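Local coordinates for protein cellulose 1,4-beta-cellobiosidase (Thermobifida fusca, PDB 4JJJ) that probably hydrolyses 1,4-beta-glucosidic linkages of cellulose to release cellobiose, through its family 48 glycoside hydrolase catalytic domain, at residues L552-P566 / R577-S589. The protein carries 1 engineered substitution. Residues are numbered along the deposited sequence; the frame is centred on the assembly and turned at random. Where two conformers were deposited one is given.
Sequences LDDPWDGSEGLYVPP and RIEPGATFLSIRS. With CA (calcium ion), chain F; CA (calcium ion), chain E.
Leu552 and Leu585 meet twice, through backbone and side chain, in loops of the (alpha/alpha)6 family 48 domain. The amide of Leu585 donates to Leu552 O (N to O 3.1 Å, N-H...O 152°); it is the one direct hydrogen bond between 552-566 and 577-589. Their side chains run side by side in the same direction, Leu552 CD1 lying 3.7 Å from Leu585 CB, and both also touch Trp597 of helix 597-604.

Further packing, of methyls on side chains and on carbonyl oxygens, follows. With CG trans to the backbone N (chi1 178°), Leu562 sends CD2 across to Ala582 CB and Ile587 CD1, each 3.9 Å away. Val564 lays both methyls over one face of the Glu579-Pro580 peptide: CG1 packs 3.8 Å from Pro580 CD, while CG2 lies 3.6 Å from Glu579 O. Thr583 CG2 rests 3.4 Å from Asp553 O.

Two waters bridge the loops. One donates to Asp554 O and accepts from Phe584 N; the other donates to Leu562 O and Ala582 O and accepts from Trp556 N. Within 577-589, Thr583 OG1 accepts from Ser586 N, an ST motif, and Ser586 OG accepts from Thr583 N; this reciprocal pair fixes the backbone of 583-586.

Asp553 OD1 and Asp554 OD1 bind one calcium ion together with Asp550 O, clasping the loop locally; Glu560 OE1 binds another with Arg180 O and the carboxylates of Glu185 and Asp408, tying it to distant chain. Apolar shape fit and bridging waters, more than direct polar bonds, thus join 577-589 to this calcium-held loop.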
loop_
_atom_site.group_PDB
_atom_site.type_symbol
_atom_site.label_atom_id
_atom_site.label_comp_id
_atom_site.label_asym_id
_atom_site.label_seq_id
_atom_site.Cartn_x
_atom_site.Cartn_y
_atom_site.Cartn_z
ATOM N N LEU A 552 21.386 -9.295 1.336
ATOM C CA LEU A 552 20.859 -10.266 2.243
ATOM C C LEU A 552 21.856 -10.701 3.332
ATOM O O LEU A 552 21.459 -11.072 4.411
ATOM C CB LEU A 552 20.254 -11.390 1.437
ATOM C CG LEU A 552 20.990 -12.492 0.823
ATOM C CD1 LEU A 552 21.464 -13.444 1.900
ATOM C CD2 LEU A 552 20.035 -13.193 -0.157
ATOM N N ASP A 553 23.150 -10.527 3.066
ATOM C CA ASP A 553 24.210 -10.904 3.945
ATOM C C ASP A 553 24.966 -9.754 4.538
ATOM O O ASP A 553 26.102 -9.994 5.068
ATOM C CB ASP A 553 25.192 -11.869 3.206
ATOM C CG ASP A 553 25.729 -11.304 1.901
ATOM O OD1 ASP A 553 25.555 -10.063 1.685
ATOM O OD2 ASP A 553 26.273 -12.092 1.006
ATOM N N ASP A 554 24.366 -8.562 4.565
ATOM C CA ASP A 554 25.062 -7.344 4.998
ATOM C C ASP A 554 24.731 -7.021 6.447
ATOM O O ASP A 554 23.613 -6.685 6.830
ATOM C CB ASP A 554 24.647 -6.213 4.113
ATOM C CG ASP A 554 25.222 -6.269 2.722
ATOM O OD1 ASP A 554 26.068 -7.143 2.404
ATOM O OD2 ASP A 554 24.783 -5.422 1.900
ATOM N N PRO A 555 25.735 -7.039 7.312
ATOM C CA PRO A 555 25.555 -6.485 8.675
ATOM C C PRO A 555 25.609 -4.951 8.672
ATOM O O PRO A 555 26.000 -4.367 7.673
ATOM C CB PRO A 555 26.728 -7.097 9.434
ATOM C CG PRO A 555 27.760 -7.110 8.380
ATOM C CD PRO A 555 27.101 -7.528 7.050
ATOM N N TRP A 556 25.233 -4.319 9.746
ATOM C CA TRP A 556 25.280 -2.848 9.875
ATOM C C TRP A 556 26.725 -2.400 9.752
ATOM O O TRP A 556 27.642 -3.033 10.355
ATOM C CB TRP A 556 24.820 -2.486 11.280
ATOM C CG TRP A 556 24.919 -1.076 11.639
ATOM C CD1 TRP A 556 25.767 -0.550 12.603
ATOM C CD2 TRP A 556 24.090 0.034 11.198
ATOM N NE1 TRP A 556 25.538 0.778 12.730
ATOM C CE2 TRP A 556 24.571 1.172 11.832
ATOM C CE3 TRP A 556 23.111 0.197 10.204
ATOM C CZ2 TRP A 556 24.008 2.400 11.654
ATOM C CZ3 TRP A 556 22.590 1.458 9.993
ATOM C CH2 TRP A 556 22.983 2.520 10.760
ATOM N N ASP A 557 26.942 -1.374 8.939
ATOM C CA ASP A 557 28.286 -0.862 8.654
ATOM C C ASP A 557 28.410 0.558 9.125
ATOM O O ASP A 557 29.339 1.276 8.710
ATOM C CB ASP A 557 28.643 -1.001 7.143
ATOM C CG ASP A 557 27.756 -0.128 6.255
ATOM O OD1 ASP A 557 27.069 0.734 6.823
ATOM O OD2 ASP A 557 27.726 -0.470 5.061
ATOM N N GLY A 558 27.464 1.009 9.938
ATOM C CA GLY A 558 27.403 2.385 10.351
ATOM C C GLY A 558 26.467 3.283 9.557
ATOM O O GLY A 558 26.219 4.401 9.974
ATOM N N SER A 559 25.948 2.821 8.421
ATOM C CA SER A 559 24.886 3.535 7.682
ATOM C C SER A 559 23.880 2.622 6.999
ATOM O O SER A 559 22.739 3.049 6.887
ATOM C CB SER A 559 25.428 4.473 6.667
ATOM O OG SER A 559 26.261 3.811 5.848
ATOM N N GLU A 560 24.315 1.429 6.577
ATOM C CA GLU A 560 23.459 0.471 5.866
ATOM C C GLU A 560 23.599 -0.898 6.490
ATOM O O GLU A 560 24.665 -1.241 7.101
ATOM C CB GLU A 560 23.738 0.475 4.390
ATOM C CG GLU A 560 23.698 1.853 3.738
ATOM C CD GLU A 560 22.285 2.418 3.640
ATOM O OE1 GLU A 560 21.336 1.658 3.833
ATOM O OE2 GLU A 560 22.217 3.653 3.380
ATOM N N GLY A 561 22.596 -1.774 6.276
ATOM C CA GLY A 561 22.595 -3.129 6.822
ATOM C C GLY A 561 21.752 -3.228 8.037
ATOM O O GLY A 561 21.193 -2.231 8.514
ATOM N N LEU A 562 21.655 -4.420 8.611
ATOM C CA LEU A 562 20.736 -4.656 9.727
ATOM C C LEU A 562 21.282 -4.137 11.020
ATOM O O LEU A 562 22.340 -4.614 11.502
ATOM C CB LEU A 562 20.476 -6.165 9.849
ATOM C CG LEU A 562 19.573 -6.551 11.003
ATOM C CD1 LEU A 562 18.264 -5.763 11.052
ATOM C CD2 LEU A 562 19.403 -8.016 11.001
ATOM N N TYR A 563 20.668 -3.064 11.530
ATOM C CA TYR A 563 21.012 -2.555 12.843
ATOM C C TYR A 563 20.320 -3.278 13.965
ATOM O O TYR A 563 19.119 -3.491 13.942
ATOM C CB TYR A 563 20.679 -1.030 12.919
ATOM C CG TYR A 563 21.043 -0.358 14.240
ATOM C CD1 TYR A 563 22.376 -0.126 14.475
ATOM C CD2 TYR A 563 20.109 -0.096 15.200
ATOM C CE1 TYR A 563 22.763 0.471 15.667
ATOM C CE2 TYR A 563 20.467 0.522 16.416
ATOM C CZ TYR A 563 21.827 0.729 16.628
ATOM O OH TYR A 563 22.214 1.319 17.789
ATOM N N VAL A 564 21.077 -3.570 15.094
ATOM C CA VAL A 564 20.556 -4.025 16.325
ATOM C C VAL A 564 21.283 -3.134 17.413
ATOM O O VAL A 564 22.475 -2.993 17.247
ATOM C CB VAL A 564 20.864 -5.529 16.518
ATOM C CG1 VAL A 564 20.364 -5.984 17.820
ATOM C CG2 VAL A 564 20.245 -6.357 15.388
ATOM N N PRO A 565 20.547 -2.636 18.404
ATOM C CA PRO A 565 21.211 -1.851 19.497
ATOM C C PRO A 565 22.309 -2.623 20.221
ATOM O O PRO A 565 22.172 -3.773 20.462
ATOM C CB PRO A 565 20.100 -1.485 20.434
ATOM C CG PRO A 565 18.831 -1.593 19.589
ATOM C CD PRO A 565 19.107 -2.711 18.666
ATOM N N PRO A 566 23.392 -1.907 20.514
ATOM C CA PRO A 566 24.488 -2.543 21.296
ATOM C C PRO A 566 23.850 -3.025 22.568
ATOM O O PRO A 566 22.947 -2.387 23.146
ATOM C CB PRO A 566 25.380 -1.389 21.623
ATOM C CG PRO A 566 25.174 -0.384 20.558
ATOM C CD PRO A 566 23.706 -0.520 20.136
ATOM N N ARG A 577 19.414 -15.790 16.301
ATOM C CA ARG A 577 19.918 -14.744 17.184
ATOM C C ARG A 577 19.800 -13.348 16.638
ATOM O O ARG A 577 20.336 -13.025 15.596
ATOM C CB ARG A 577 21.396 -15.052 17.538
ATOM C CG ARG A 577 21.493 -16.353 18.329
ATOM C CD ARG A 577 22.871 -17.003 18.405
ATOM N NE ARG A 577 23.928 -16.193 19.032
ATOM C CZ ARG A 577 24.004 -15.866 20.327
ATOM N NH1 ARG A 577 23.052 -16.219 21.198
ATOM N NH2 ARG A 577 25.036 -15.128 20.742
ATOM N N ILE A 578 19.028 -12.508 17.342
ATOM C CA ILE A 578 18.966 -11.052 17.051
ATOM C C ILE A 578 19.981 -10.352 17.960
ATOM O O ILE A 578 19.744 -10.197 19.139
ATOM C CB ILE A 578 17.599 -10.515 17.348
ATOM C CG1 ILE A 578 16.455 -11.404 16.726
ATOM C CG2 ILE A 578 17.457 -9.078 16.843
ATOM C CD1 ILE A 578 15.108 -11.255 17.335
ATOM N N GLU A 579 21.060 -9.934 17.352
ATOM C CA GLU A 579 22.153 -9.279 18.029
ATOM C C GLU A 579 22.943 -8.464 17.020
ATOM O O GLU A 579 22.931 -8.676 15.768
ATOM C CB GLU A 579 23.103 -10.270 18.688
ATOM C CG GLU A 579 23.435 -11.386 17.819
ATOM C CD GLU A 579 24.379 -12.439 18.418
ATOM O OE1 GLU A 579 24.463 -12.524 19.680
ATOM O OE2 GLU A 579 25.037 -13.056 17.530
ATOM N N PRO A 580 23.720 -7.514 17.517
ATOM C CA PRO A 580 24.648 -6.846 16.620
ATOM C C PRO A 580 25.496 -7.737 15.809
ATOM O O PRO A 580 25.978 -8.729 16.357
ATOM C CB PRO A 580 25.469 -5.929 17.570
ATOM C CG PRO A 580 24.534 -5.754 18.666
ATOM C CD PRO A 580 23.818 -6.980 18.900
ATOM N N GLY A 581 25.583 -7.456 14.493
ATOM C CA GLY A 581 26.248 -8.279 13.524
ATOM C C GLY A 581 25.347 -9.309 12.768
ATOM O O GLY A 581 25.782 -9.941 11.864
ATOM N N ALA A 582 24.086 -9.403 13.200
ATOM C CA ALA A 582 23.107 -10.127 12.427
ATOM C C ALA A 582 22.926 -9.553 11.044
ATOM O O ALA A 582 23.312 -8.425 10.732
ATOM C CB ALA A 582 21.819 -10.221 13.182
ATOM N N THR A 583 22.301 -10.354 10.186
ATOM C CA THR A 583 22.027 -9.956 8.785
ATOM C C THR A 583 20.566 -10.290 8.516
ATOM O O THR A 583 19.871 -10.968 9.298
ATOM C CB THR A 583 22.866 -10.676 7.774
ATOM O OG1 THR A 583 22.477 -12.069 7.862
ATOM C CG2 THR A 583 24.406 -10.454 7.961
ATOM N N PHE A 584 20.052 -9.742 7.432
ATOM C CA PHE A 584 18.687 -10.118 6.947
ATOM C C PHE A 584 18.491 -11.636 6.951
ATOM O O PHE A 584 17.449 -12.151 7.413
ATOM C CB PHE A 584 18.497 -9.515 5.526
ATOM C CG PHE A 584 17.202 -9.934 4.829
ATOM C CD1 PHE A 584 17.108 -11.136 4.143
ATOM C CD2 PHE A 584 16.083 -9.124 4.914
ATOM C CE1 PHE A 584 15.956 -11.499 3.499
ATOM C CE2 PHE A 584 14.905 -9.508 4.309
ATOM C CZ PHE A 584 14.853 -10.691 3.608
ATOM N N LEU A 585 19.475 -12.336 6.428
ATOM C CA LEU A 585 19.429 -13.771 6.365
ATOM C C LEU A 585 19.567 -14.446 7.709
ATOM O O LEU A 585 18.823 -15.401 7.984
ATOM C CB LEU A 585 20.476 -14.317 5.402
ATOM C CG LEU A 585 20.566 -15.828 5.360
ATOM C CD1 LEU A 585 19.337 -16.417 4.721
ATOM C CD2 LEU A 585 21.827 -16.231 4.612
ATOM N N SER A 586 20.444 -13.938 8.568
ATOM C CA SER A 586 20.642 -14.609 9.830
ATOM C C SER A 586 19.452 -14.561 10.782
ATOM O O SER A 586 19.304 -15.456 11.668
ATOM C CB SER A 586 21.947 -14.161 10.544
ATOM O OG SER A 586 21.737 -12.981 11.255
ATOM N N ILE A 587 18.512 -13.614 10.603
ATOM C CA ILE A 587 17.295 -13.617 11.387
ATOM C C ILE A 587 16.095 -14.130 10.596
ATOM O O ILE A 587 14.941 -14.045 11.061
ATOM C CB ILE A 587 16.967 -12.250 11.993
ATOM C CG1 ILE A 587 16.765 -11.092 10.987
ATOM C CG2 ILE A 587 18.070 -11.841 12.891
ATOM C CD1 ILE A 587 16.063 -9.906 11.576
ATOM N N ARG A 588 16.426 -14.690 9.439
ATOM C CA ARG A 588 15.437 -15.384 8.557
ATOM C C ARG A 588 16.076 -16.684 7.969
ATOM O O ARG A 588 16.075 -16.934 6.779
ATOM C CB ARG A 588 14.986 -14.457 7.411
ATOM C CG ARG A 588 14.310 -13.186 7.900
ATOM C CD ARG A 588 14.069 -12.279 6.711
ATOM N NE ARG A 588 13.443 -10.985 6.991
ATOM C CZ ARG A 588 14.121 -9.937 7.483
ATOM N NH1 ARG A 588 15.359 -10.005 7.845
ATOM N NH2 ARG A 588 13.519 -8.741 7.623
ATOM N N SER A 589 16.619 -17.511 8.876
ATOM C CA SER A 589 17.496 -18.584 8.463
ATOM C C SER A 589 16.774 -19.677 7.713
ATOM O O SER A 589 17.408 -20.417 6.983
ATOM C CB SER A 589 18.312 -19.173 9.633
ATOM O OG SER A 589 17.496 -19.846 10.511
HETATM CA CA CA F . 26.252 -8.490 0.573
HETATM CA CA CA E . 19.126 1.809 4.638
HETATM O O HOH W 1 26.592 -10.121 -0.906
HETATM O O HOH W 2 21.421 -7.742 5.694
HETATM O O HOH W 3 24.263 -6.245 12.026
HETATM O O HOH W 4 20.162 2.451 6.639
HETATM O O HOH W 5 19.578 4.136 3.800
HETATM O O HOH W 6 26.999 -6.923 -0.611
HETATM O O HOH W 7 28.349 -9.102 1.396
#